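Local coordinates for protein 2-methyl-3-hydroxypyridine-5-carboxylic acid oxygenase (Mesorhizobium loti, PDB 3ALJ) that probably catalyses the FAD-dependent oxygenation and ring opening of 2-methyl-3-hydroxypyridine-5-carboxylic acid, a step in vitamin B6 breakdown, at residues R38-S43 with G137-Q142; I28-N33 with A149-G154; K161-I166 with Q170-S175. One frame throughout, in Å; residues are numbered along the deposited sequence. Where two conformers were deposited one is given.

Interaction 1: R38-S43 with G137-Q142; sequences RLHEKS and GRLTLQ. With FAD (flavin-adenine dinucleotide), chain B.
H40 and L141 meet at about a right angle, the leucine branch presented to the flat of the imidazole. L141 CD2 sits over one face, 4.2 Å from the centroid of the H40 ring and 24° off its normal, a CH-pi contact displaced toward the rim. The other methyl, L141 CD1, reaches the same ring at ND1, 3.9 Å away. L139, two residues back along its strand, adds a looser, oblique touch, with CD2 at 4.3 Å from H40 CD2. What fixes the rotation of the imidazole is polar and lies beyond these leucines: NE2 is hydrogen-bonded to E15 and ND1 to S128. L147 of strand 146-148 also touches the ring.

The contact joins two layers of the FAD-binding domain. Strand 36-40 belongs to the mainly parallel sheet of the Rossmann-type nucleotide fold, and strand 138-141 is the middle strand of the small antiparallel sheet laid against it.

Just beyond the strand, E41 plays the part familiar from such folds, an acidic residue at the end of the second strand holding the adenosine ribose. Its CG stands anti to the backbone N (chi1 167°) and the chain bends at the next bond, bringing both carboxylate oxygens to the sugar. FAD O2B donates to E41 OE1 and FAD O3B to E41 OE2, each at 2.7 Å. Each oxygen has a second donor: S43 N bonds to E41 OE1 at 2.9 Å, on the anti side of the carboxylate, while the amide of G19 bonds to OE2. Four bonds therefore hold the carboxylate against rotation. Alongside it, K42 N lies 3.0 Å from FAD N3A, and K42 CB rests 3.5 Å from that same adenine atom.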
loop_
_atom_site.group_PDB
_atom_site.type_symbol
_atom_site.label_atom_id
_atom_site.label_comp_id
_atom_site.label_asym_id
_atom_site.label_seq_id
_atom_site.Cartn_x
_atom_site.Cartn_y
_atom_site.Cartn_z
ATOM N N ARG A 38 5.217 14.093 -16.483
ATOM C CA ARG A 38 4.372 15.008 -15.772
ATOM C C ARG A 38 3.345 14.171 -14.993
ATOM O O ARG A 38 2.895 13.091 -15.535
ATOM C CB ARG A 38 3.596 15.882 -16.783
ATOM C CG ARG A 38 4.628 16.752 -17.638
ATOM C CD ARG A 38 4.788 16.101 -18.996
ATOM N NE ARG A 38 5.807 16.798 -19.829
ATOM C CZ ARG A 38 5.534 17.916 -20.515
ATOM N NH1 ARG A 38 6.504 18.410 -21.269
ATOM N NH2 ARG A 38 4.295 18.490 -20.505
ATOM N N LEU A 39 3.046 14.553 -13.776
ATOM C CA LEU A 39 2.088 13.783 -12.905
ATOM C C LEU A 39 0.950 14.648 -12.514
ATOM O O LEU A 39 1.150 15.853 -12.155
ATOM C CB LEU A 39 2.888 13.289 -11.665
ATOM C CG LEU A 39 2.007 12.498 -10.668
ATOM C CD1 LEU A 39 2.854 11.316 -10.057
ATOM C CD2 LEU A 39 1.418 13.294 -9.575
ATOM N N HIS A 40 -0.248 14.080 -12.551
ATOM C CA HIS A 40 -1.483 14.778 -12.270
ATOM C C HIS A 40 -2.193 14.180 -11.053
ATOM O O HIS A 40 -2.650 13.000 -11.151
ATOM C CB HIS A 40 -2.365 14.730 -13.497
ATOM C CG HIS A 40 -1.707 15.317 -14.709
ATOM N ND1 HIS A 40 -1.745 16.685 -15.006
ATOM C CD2 HIS A 40 -0.834 14.745 -15.595
ATOM C CE1 HIS A 40 -0.952 16.902 -16.072
ATOM N NE2 HIS A 40 -0.429 15.739 -16.476
ATOM N N GLU A 41 -2.291 14.934 -9.978
ATOM C CA GLU A 41 -3.052 14.486 -8.802
ATOM C C GLU A 41 -4.400 15.239 -8.730
ATOM O O GLU A 41 -4.346 16.493 -8.720
ATOM C CB GLU A 41 -2.177 14.752 -7.515
ATOM C CG GLU A 41 -2.947 14.634 -6.224
ATOM C CD GLU A 41 -3.661 13.302 -6.073
ATOM O OE1 GLU A 41 -4.858 13.230 -5.718
ATOM O OE2 GLU A 41 -2.969 12.241 -6.248
ATOM N N LYS A 42 -5.475 14.503 -8.605
ATOM C CA LYS A 42 -6.816 15.129 -8.527
ATOM C C LYS A 42 -7.017 15.986 -7.322
ATOM O O LYS A 42 -7.652 17.070 -7.376
ATOM C CB LYS A 42 -7.858 14.003 -8.651
ATOM C CG LYS A 42 -9.300 14.445 -8.243
ATOM C CD LYS A 42 -10.266 13.188 -8.353
ATOM C CE LYS A 42 -9.890 12.101 -7.388
ATOM N NZ LYS A 42 -11.037 11.077 -7.350
ATOM N N SER A 43 -6.524 15.549 -6.171
ATOM C CA SER A 43 -6.748 16.268 -4.894
ATOM C C SER A 43 -6.004 17.579 -4.893
ATOM O O SER A 43 -5.074 17.864 -5.696
ATOM C CB SER A 43 -6.294 15.369 -3.722
ATOM O OG SER A 43 -7.220 14.307 -3.723
ATOM N N GLY A 137 -2.431 7.374 -26.939
ATOM C CA GLY A 137 -1.492 8.220 -26.200
ATOM C C GLY A 137 -2.038 9.611 -25.904
ATOM O O GLY A 137 -1.374 10.647 -26.058
ATOM N N ARG A 138 -3.292 9.651 -25.438
ATOM C CA ARG A 138 -3.909 10.935 -25.079
ATOM C C ARG A 138 -4.615 10.818 -23.718
ATOM O O ARG A 138 -5.111 9.767 -23.311
ATOM C CB ARG A 138 -4.924 11.419 -26.151
ATOM C CG ARG A 138 -4.162 11.811 -27.461
ATOM C CD ARG A 138 -4.914 12.839 -28.319
ATOM N NE ARG A 138 -6.219 12.313 -28.674
ATOM C CZ ARG A 138 -6.475 11.704 -29.832
ATOM N NH1 ARG A 138 -5.516 11.572 -30.773
ATOM N NH2 ARG A 138 -7.703 11.232 -30.054
ATOM N N LEU A 139 -4.502 11.884 -22.945
ATOM C CA LEU A 139 -5.074 11.930 -21.605
ATOM C C LEU A 139 -5.880 13.231 -21.543
ATOM O O LEU A 139 -5.299 14.306 -21.819
ATOM C CB LEU A 139 -3.919 12.020 -20.574
ATOM C CG LEU A 139 -4.318 11.917 -19.128
ATOM C CD1 LEU A 139 -4.898 10.518 -18.913
ATOM C CD2 LEU A 139 -3.116 12.121 -18.146
ATOM N N THR A 140 -7.156 13.138 -21.218
ATOM C CA THR A 140 -7.943 14.367 -21.030
ATOM C C THR A 140 -8.149 14.712 -19.553
ATOM O O THR A 140 -8.624 13.830 -18.788
ATOM C CB THR A 140 -9.311 14.143 -21.707
ATOM O OG1 THR A 140 -9.051 13.894 -23.077
ATOM C CG2 THR A 140 -10.088 15.464 -21.622
ATOM N N LEU A 141 -7.824 15.911 -19.131
ATOM C CA LEU A 141 -8.051 16.338 -17.769
ATOM C C LEU A 141 -9.460 16.918 -17.562
ATOM O O LEU A 141 -10.109 17.274 -18.584
ATOM C CB LEU A 141 -6.967 17.353 -17.445
ATOM C CG LEU A 141 -5.529 16.830 -17.607
ATOM C CD1 LEU A 141 -4.696 18.067 -17.190
ATOM C CD2 LEU A 141 -5.237 15.700 -16.643
ATOM N N GLN A 142 -9.872 17.111 -16.299
ATOM C CA GLN A 142 -11.240 17.655 -16.043
ATOM C C GLN A 142 -11.358 19.052 -16.572
ATOM O O GLN A 142 -12.475 19.499 -16.852
ATOM C CB GLN A 142 -11.541 17.474 -14.555
ATOM C CG GLN A 142 -11.132 18.619 -13.572
ATOM C CD GLN A 142 -9.634 18.732 -13.235
ATOM O OE1 GLN A 142 -8.802 18.262 -13.952
ATOM N NE2 GLN A 142 -9.322 19.387 -12.126
HETATM P PA FAD B . -3.774 5.292 -4.203
HETATM O O1A FAD B . -2.832 5.211 -3.043
HETATM O O2A FAD B . -5.169 5.173 -3.986
HETATM O O5B FAD B . -3.453 6.671 -4.923
HETATM C C5B FAD B . -4.217 7.106 -6.095
HETATM C C4B FAD B . -3.978 8.602 -6.087
HETATM O O4B FAD B . -4.671 9.011 -7.316
HETATM C C3B FAD B . -4.649 9.352 -4.996
HETATM O O3B FAD B . -3.774 10.353 -4.437
HETATM C C2B FAD B . -5.943 9.925 -5.680
HETATM O O2B FAD B . -6.399 11.158 -5.096
HETATM C C1B FAD B . -5.484 10.230 -7.068
HETATM N N9A FAD B . -6.494 10.098 -8.068
HETATM C C8A FAD B . -7.613 9.295 -8.091
HETATM N N7A FAD B . -8.272 9.405 -9.255
HETATM C C5A FAD B . -7.558 10.323 -10.009
HETATM C C6A FAD B . -7.697 10.770 -11.321
HETATM N N6A FAD B . -8.757 10.356 -12.094
HETATM N N1A FAD B . -6.786 11.643 -11.755
HETATM C C2A FAD B . -5.778 12.090 -10.997
HETATM N N3A FAD B . -5.556 11.665 -9.719
HETATM C C4A FAD B . -6.459 10.751 -9.268
HETATM N N1 FAD B . -0.274 -1.883 1.269
HETATM C C2 FAD B . 0.941 -2.169 1.699
HETATM O O2 FAD B . 1.914 -2.309 0.941
HETATM N N3 FAD B . 1.172 -2.347 3.063
HETATM C C4 FAD B . 0.153 -2.187 4.004
HETATM O O4 FAD B . 0.453 -2.206 5.255
HETATM C C4X FAD B . -1.112 -1.906 3.519
HETATM N N5 FAD B . -2.221 -1.846 4.433
HETATM C C5X FAD B . -3.492 -1.634 3.931
HETATM C C6 FAD B . -4.611 -1.675 4.781
HETATM C C7 FAD B . -5.865 -1.399 4.298
HETATM C C7M FAD B . -7.078 -1.436 5.272
HETATM C C8 FAD B . -6.060 -1.149 2.956
HETATM C C8M FAD B . -7.462 -0.873 2.366
HETATM C C9 FAD B . -4.954 -1.112 2.094
HETATM C C9A FAD B . -3.652 -1.401 2.571
HETATM N N10 FAD B . -2.486 -1.413 1.686
HETATM C C10 FAD B . -1.267 -1.709 2.169
HETATM C "C1'" FAD B . -2.701 -1.176 0.180
HETATM C "C2'" FAD B . -2.331 0.263 -0.154
HETATM O "O2'" FAD B . -3.117 1.156 0.662
HETATM C "C3'" FAD B . -2.722 0.560 -1.614
HETATM O "O3'" FAD B . -2.502 -0.682 -2.383
HETATM C "C4'" FAD B . -1.897 1.590 -2.268
HETATM O "O4'" FAD B . -2.133 2.835 -1.551
HETATM C "C5'" FAD B . -2.310 1.825 -3.684
HETATM O "O5'" FAD B . -1.489 2.849 -4.234
HETATM P P FAD B . -1.963 3.487 -5.601
HETATM O O1P FAD B . -0.980 4.539 -5.892
HETATM O O2P FAD B . -2.254 2.448 -6.639
HETATM O O3P FAD B . -3.407 4.134 -5.266
#

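Interaction 2: I28-N33 with A149-G154; sequences IALKQN and ADLIVG
L30 meets L151 and V153 as the single side chain by which this last part of helix 21-32 touches strand 151-154, and the residues on either side of it in sequence show where the other faces of the helix go. I28, first in order, faces the neighbouring helix 106-119, packing on L113, R116 and A117. A29 lies against helix 300-314, touching F309 and S312.

L30 then points toward the sheet. Its CG stands beside the backbone N and anti to the carbonyl carbon (chi1 -69°), which carries both methyls down to the strand. L30 CD1 does most of the touching: it is 3.8 Å from L151 CD2 and 4.4 Å from V153 CG2, so it rests on two strand residues whose side chains rise from the same face of the sheet. L30 CD2 approaches L151 CD2 more loosely, at 4.2 Å. The two leucines cross obliquely, branch against branch, and A14 of the adjoining strand also touches both.

Q32 has its side-chain amide hydrogen-bonded to R116 and to the carbonyl of G65. At N33 the helix ends; N33 N still bonds to A29 O at 3.2 Å, and its side chain meets S312 and E316.

The meeting is wholly apolar and buried, a helix laid over a mainly parallel sheet. Helix 21-32 is the crossover connection between strands 13-17 and 36-40, and strand 151-154 flanks 13-17 on the side opposite 36-40, an arrangement characteristic of the Rossmann-type fold, whose first beta-alpha-beta unit is 13-17, 21-32 and 36-40.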
loop_
_atom_site.group_PDB
_atom_site.type_symbol
_atom_site.label_atom_id
_atom_site.label_comp_id
_atom_site.label_asym_id
_atom_site.label_seq_id
_atom_site.Cartn_x
_atom_site.Cartn_y
_atom_site.Cartn_z
ATOM N N ILE A 28 9.105 8.761 -10.732
ATOM C CA ILE A 28 10.515 8.847 -10.360
ATOM C C ILE A 28 11.317 7.919 -11.235
ATOM O O ILE A 28 12.355 8.316 -11.747
ATOM C CB ILE A 28 10.662 8.491 -8.901
ATOM C CG1 ILE A 28 10.142 9.578 -7.999
ATOM C CG2 ILE A 28 12.160 8.222 -8.592
ATOM C CD1 ILE A 28 9.892 9.095 -6.516
ATOM N N ALA A 29 10.820 6.687 -11.386
ATOM C CA ALA A 29 11.579 5.672 -12.150
ATOM C C ALA A 29 11.723 6.094 -13.597
ATOM O O ALA A 29 12.860 6.045 -14.208
ATOM C CB ALA A 29 10.987 4.270 -12.101
ATOM N N LEU A 30 10.673 6.678 -14.168
ATOM C CA LEU A 30 10.708 7.098 -15.583
ATOM C C LEU A 30 11.601 8.292 -15.653
ATOM O O LEU A 30 12.449 8.366 -16.591
ATOM C CB LEU A 30 9.251 7.389 -16.086
ATOM C CG LEU A 30 8.426 6.157 -16.195
ATOM C CD1 LEU A 30 6.913 6.650 -16.328
ATOM C CD2 LEU A 30 8.813 5.268 -17.359
ATOM N N LYS A 31 11.499 9.260 -14.724
ATOM C CA LYS A 31 12.357 10.491 -14.794
ATOM C C LYS A 31 13.858 10.089 -14.668
ATOM O O LYS A 31 14.707 10.669 -15.377
ATOM C CB LYS A 31 11.935 11.508 -13.705
ATOM C CG LYS A 31 12.613 12.901 -13.769
ATOM C CD LYS A 31 12.045 13.683 -15.018
ATOM C CE LYS A 31 12.822 15.005 -14.860
ATOM N NZ LYS A 31 12.482 15.882 -16.023
ATOM N N GLN A 32 14.155 9.078 -13.860
ATOM C CA GLN A 32 15.599 8.678 -13.720
ATOM C C GLN A 32 16.077 8.073 -14.996
ATOM O O GLN A 32 17.289 8.207 -15.275
ATOM C CB GLN A 32 15.716 7.617 -12.585
ATOM C CG GLN A 32 15.590 8.189 -11.210
ATOM C CD GLN A 32 15.756 7.159 -10.084
ATOM O OE1 GLN A 32 16.136 7.546 -8.968
ATOM N NE2 GLN A 32 15.513 5.865 -10.380
ATOM N N ASN A 33 15.223 7.482 -15.796
ATOM C CA ASN A 33 15.611 6.953 -17.091
ATOM C C ASN A 33 15.552 7.986 -18.240
ATOM O O ASN A 33 15.697 7.576 -19.418
ATOM C CB ASN A 33 14.679 5.791 -17.409
ATOM C CG ASN A 33 15.001 4.538 -16.553
ATOM O OD1 ASN A 33 14.238 3.505 -16.546
ATOM N ND2 ASN A 33 16.190 4.556 -15.960
ATOM N N ALA A 149 1.039 12.016 -25.285
ATOM C CA ALA A 149 2.208 11.442 -24.670
ATOM C C ALA A 149 2.597 10.178 -25.405
ATOM O O ALA A 149 1.751 9.507 -26.015
ATOM C CB ALA A 149 1.930 11.177 -23.163
ATOM N N ASP A 150 3.845 9.737 -25.159
ATOM C CA ASP A 150 4.227 8.385 -25.610
ATOM C C ASP A 150 3.810 7.264 -24.675
ATOM O O ASP A 150 3.761 6.111 -25.045
ATOM C CB ASP A 150 5.750 8.354 -25.724
ATOM C CG ASP A 150 6.301 9.548 -26.634
ATOM O OD1 ASP A 150 5.901 9.505 -27.860
ATOM O OD2 ASP A 150 6.943 10.500 -26.212
ATOM N N LEU A 151 3.465 7.651 -23.425
ATOM C CA LEU A 151 2.994 6.624 -22.411
ATOM C C LEU A 151 2.064 7.367 -21.510
ATOM O O LEU A 151 2.298 8.517 -21.127
ATOM C CB LEU A 151 4.238 6.175 -21.595
ATOM C CG LEU A 151 3.930 5.320 -20.326
ATOM C CD1 LEU A 151 3.466 3.922 -20.761
ATOM C CD2 LEU A 151 5.178 5.338 -19.458
ATOM N N ILE A 152 0.985 6.656 -21.243
ATOM C CA ILE A 152 -0.012 7.140 -20.235
ATOM C C ILE A 152 -0.048 6.142 -19.076
ATOM O O ILE A 152 -0.256 4.941 -19.342
ATOM C CB ILE A 152 -1.402 7.240 -20.839
ATOM C CG1 ILE A 152 -1.373 8.191 -22.065
ATOM C CG2 ILE A 152 -2.439 7.649 -19.767
ATOM C CD1 ILE A 152 -2.760 8.406 -22.528
ATOM N N VAL A 153 0.182 6.558 -17.826
ATOM C CA VAL A 153 0.132 5.682 -16.682
ATOM C C VAL A 153 -1.155 5.972 -15.904
ATOM O O VAL A 153 -1.293 7.057 -15.336
ATOM C CB VAL A 153 1.379 5.885 -15.818
ATOM C CG1 VAL A 153 1.315 4.936 -14.603
ATOM C CG2 VAL A 153 2.712 5.523 -16.646
ATOM N N GLY A 154 -1.997 4.964 -15.827
ATOM C CA GLY A 154 -3.214 5.053 -14.994
ATOM C C GLY A 154 -2.874 4.532 -13.608
ATOM O O GLY A 154 -2.955 3.368 -13.357
#

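Interaction 3: K161-I166 with Q170-S175; sequences KVRDSI and QDRWVS
D164 and Q170 are linked by the direct hydrogen bond of this contact, from Q170 NE2 to D164 OD1 at 3.1 Å, met nearly along the C-O axis. The amide hydrogens of Q170 have a second acceptor in the carbonyl of F168. R163 grips the same carboxylate side-on in a salt bridge: NE gives to OD1 at 2.9 Å and NH2 to OD2 at 3.0 Å, both approaching from above the carboxylate plane. D164 OD1 thus takes two donors. OD2 adds a bridging water, which gives one hydrogen to D164 OD2 and the other to Q170 OE1, at 2.9 Å, and accepts from R172 NH1 at 3.0 Å.

R163 NH2 and R172 NH1 are 3.5 Å apart; R163 binds the carboxylate directly and R172 NH1 through the water, and the carboxylate probably offsets their charges. Elsewhere, R163 NH2 and NH1 give to the carbonyls of V158 and A289, and R172 NE forms a salt bridge with E271.

The short helix 161-166 turns through a tight connection into strand 170-185, at 133° between the segment directions. V162 and I166 rest on strands 130-134 and 283-285, while strand 267-275 pairs alongside strand 170-185.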
loop_
_atom_site.group_PDB
_atom_site.type_symbol
_atom_site.label_atom_id
_atom_site.label_comp_id
_atom_site.label_asym_id
_atom_site.label_seq_id
_atom_site.Cartn_x
_atom_site.Cartn_y
_atom_site.Cartn_z
ATOM N N LYS A 161 -10.265 6.385 -13.495
ATOM C CA LYS A 161 -10.958 6.854 -14.698
ATOM C C LYS A 161 -10.168 6.621 -15.936
ATOM O O LYS A 161 -10.755 6.514 -17.033
ATOM C CB LYS A 161 -11.344 8.368 -14.537
ATOM C CG LYS A 161 -12.577 8.559 -13.586
ATOM C CD LYS A 161 -12.929 10.074 -13.458
ATOM C CE LYS A 161 -14.073 10.184 -12.491
ATOM N NZ LYS A 161 -14.441 11.632 -12.546
ATOM N N VAL A 162 -8.829 6.547 -15.844
ATOM C CA VAL A 162 -8.088 6.104 -16.978
ATOM C C VAL A 162 -8.587 4.698 -17.384
ATOM O O VAL A 162 -8.846 4.445 -18.587
ATOM C CB VAL A 162 -6.554 6.147 -16.658
ATOM C CG1 VAL A 162 -5.700 5.421 -17.751
ATOM C CG2 VAL A 162 -6.077 7.612 -16.375
ATOM N N ARG A 163 -8.745 3.773 -16.423
ATOM C CA ARG A 163 -9.253 2.477 -16.719
ATOM C C ARG A 163 -10.704 2.514 -17.202
ATOM O O ARG A 163 -10.981 1.970 -18.296
ATOM C CB ARG A 163 -9.239 1.701 -15.400
ATOM C CG ARG A 163 -9.827 0.256 -15.520
ATOM C CD ARG A 163 -10.029 -0.351 -14.157
ATOM N NE ARG A 163 -11.021 0.384 -13.379
ATOM C CZ ARG A 163 -11.012 0.580 -12.085
ATOM N NH1 ARG A 163 -10.056 0.153 -11.287
ATOM N NH2 ARG A 163 -12.056 1.220 -11.565
ATOM N N ASP A 164 -11.564 3.229 -16.477
ATOM C CA ASP A 164 -12.982 3.049 -16.842
ATOM C C ASP A 164 -13.364 3.862 -18.068
ATOM O O ASP A 164 -14.391 3.490 -18.716
ATOM C CB ASP A 164 -13.815 3.386 -15.642
ATOM C CG ASP A 164 -13.710 2.248 -14.532
ATOM O OD1 ASP A 164 -13.331 1.107 -14.889
ATOM O OD2 ASP A 164 -14.074 2.543 -13.413
ATOM N N SER A 165 -12.619 4.897 -18.408
ATOM C CA SER A 165 -12.954 5.588 -19.730
ATOM C C SER A 165 -12.656 4.762 -20.895
ATOM O O SER A 165 -13.376 4.853 -21.923
ATOM C CB SER A 165 -12.153 6.900 -19.854
ATOM O OG SER A 165 -10.742 6.668 -19.894
ATOM N N ILE A 166 -11.689 3.873 -20.819
ATOM C CA ILE A 166 -11.345 2.967 -21.895
ATOM C C ILE A 166 -12.213 1.727 -21.831
ATOM O O ILE A 166 -12.652 1.220 -22.926
ATOM C CB ILE A 166 -9.815 2.595 -21.793
ATOM C CG1 ILE A 166 -9.015 3.821 -22.084
ATOM C CG2 ILE A 166 -9.446 1.376 -22.721
ATOM C CD1 ILE A 166 -7.507 3.701 -21.789
ATOM N N GLN A 170 -13.614 -6.469 -15.732
ATOM C CA GLN A 170 -13.111 -6.420 -14.307
ATOM C C GLN A 170 -14.145 -7.013 -13.365
ATOM O O GLN A 170 -15.371 -7.008 -13.630
ATOM C CB GLN A 170 -12.889 -4.959 -13.941
ATOM C CG GLN A 170 -14.203 -4.127 -13.945
ATOM C CD GLN A 170 -13.995 -2.629 -13.751
ATOM O OE1 GLN A 170 -14.264 -2.112 -12.687
ATOM N NE2 GLN A 170 -13.413 -2.015 -14.717
ATOM N N ASP A 171 -13.619 -7.420 -12.209
ATOM C CA ASP A 171 -14.471 -7.582 -11.009
ATOM C C ASP A 171 -13.990 -6.646 -9.898
ATOM O O ASP A 171 -12.752 -6.645 -9.625
ATOM C CB ASP A 171 -14.499 -9.011 -10.465
ATOM C CG ASP A 171 -15.259 -9.968 -11.387
ATOM O OD1 ASP A 171 -16.447 -9.687 -11.796
ATOM O OD2 ASP A 171 -14.680 -11.050 -11.689
ATOM N N ARG A 172 -14.891 -5.831 -9.420
ATOM C CA ARG A 172 -14.562 -4.867 -8.345
ATOM C C ARG A 172 -15.474 -5.230 -7.213
ATOM O O ARG A 172 -16.673 -5.544 -7.384
ATOM C CB ARG A 172 -14.701 -3.479 -8.952
ATOM C CG ARG A 172 -14.390 -2.308 -8.027
ATOM C CD ARG A 172 -14.253 -0.973 -8.838
ATOM N NE ARG A 172 -14.113 -0.016 -7.840
ATOM C CZ ARG A 172 -14.294 1.241 -8.048
ATOM N NH1 ARG A 172 -14.700 1.596 -9.328
ATOM N NH2 ARG A 172 -14.199 2.122 -7.115
ATOM N N TRP A 173 -14.958 -5.203 -5.992
ATOM C CA TRP A 173 -15.742 -5.564 -4.832
ATOM C C TRP A 173 -15.424 -4.610 -3.709
ATOM O O TRP A 173 -14.240 -4.446 -3.402
ATOM C CB TRP A 173 -15.410 -6.983 -4.381
ATOM C CG TRP A 173 -16.212 -7.403 -3.162
ATOM C CD1 TRP A 173 -17.600 -7.509 -3.095
ATOM C CD2 TRP A 173 -15.710 -7.688 -1.903
ATOM N NE1 TRP A 173 -17.964 -7.842 -1.835
ATOM C CE2 TRP A 173 -16.841 -7.992 -1.060
ATOM C CE3 TRP A 173 -14.421 -7.737 -1.357
ATOM C CZ2 TRP A 173 -16.689 -8.429 0.270
ATOM C CZ3 TRP A 173 -14.294 -8.116 0.025
ATOM C CH2 TRP A 173 -15.472 -8.442 0.788
ATOM N N VAL A 174 -16.435 -4.097 -3.027
ATOM C CA VAL A 174 -16.214 -3.319 -1.806
ATOM C C VAL A 174 -16.863 -4.050 -0.692
ATOM O O VAL A 174 -18.079 -4.348 -0.752
ATOM C CB VAL A 174 -16.851 -1.937 -1.919
ATOM C CG1 VAL A 174 -16.502 -1.095 -0.667
ATOM C CG2 VAL A 174 -16.356 -1.197 -3.251
ATOM N N SER A 175 -16.084 -4.289 0.393
ATOM C CA SER A 175 -16.618 -4.966 1.557
ATOM C C SER A 175 -17.582 -4.111 2.382
ATOM O O SER A 175 -17.532 -2.868 2.331
ATOM C CB SER A 175 -15.457 -5.356 2.482
ATOM O OG SER A 175 -15.928 -6.332 3.387
HETATM O O HOH W 1 -15.370 0.466 -12.054
#

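In the fold
From the N terminus, helix segment 28-33 opens interaction 2, and strand segment 38-43, next along the same beta-alpha-beta unit, opens interaction 1. After a long excursion the chain returns to 137-142, closing interaction 1, and then to 149-154, closing interaction 2, so the loop of interaction 1 is nested within that of interaction 2. The two meet directly where G137 O lies 2.9 Å from A149 N, a probable hydrogen bond. Interaction 3 follows in series as a short local loop. V162 of its helix packs on both L139 and G154. Together they tie a crossover helix, the mainly parallel sheet, the small antiparallel sheet and the start of the long strand 170-185.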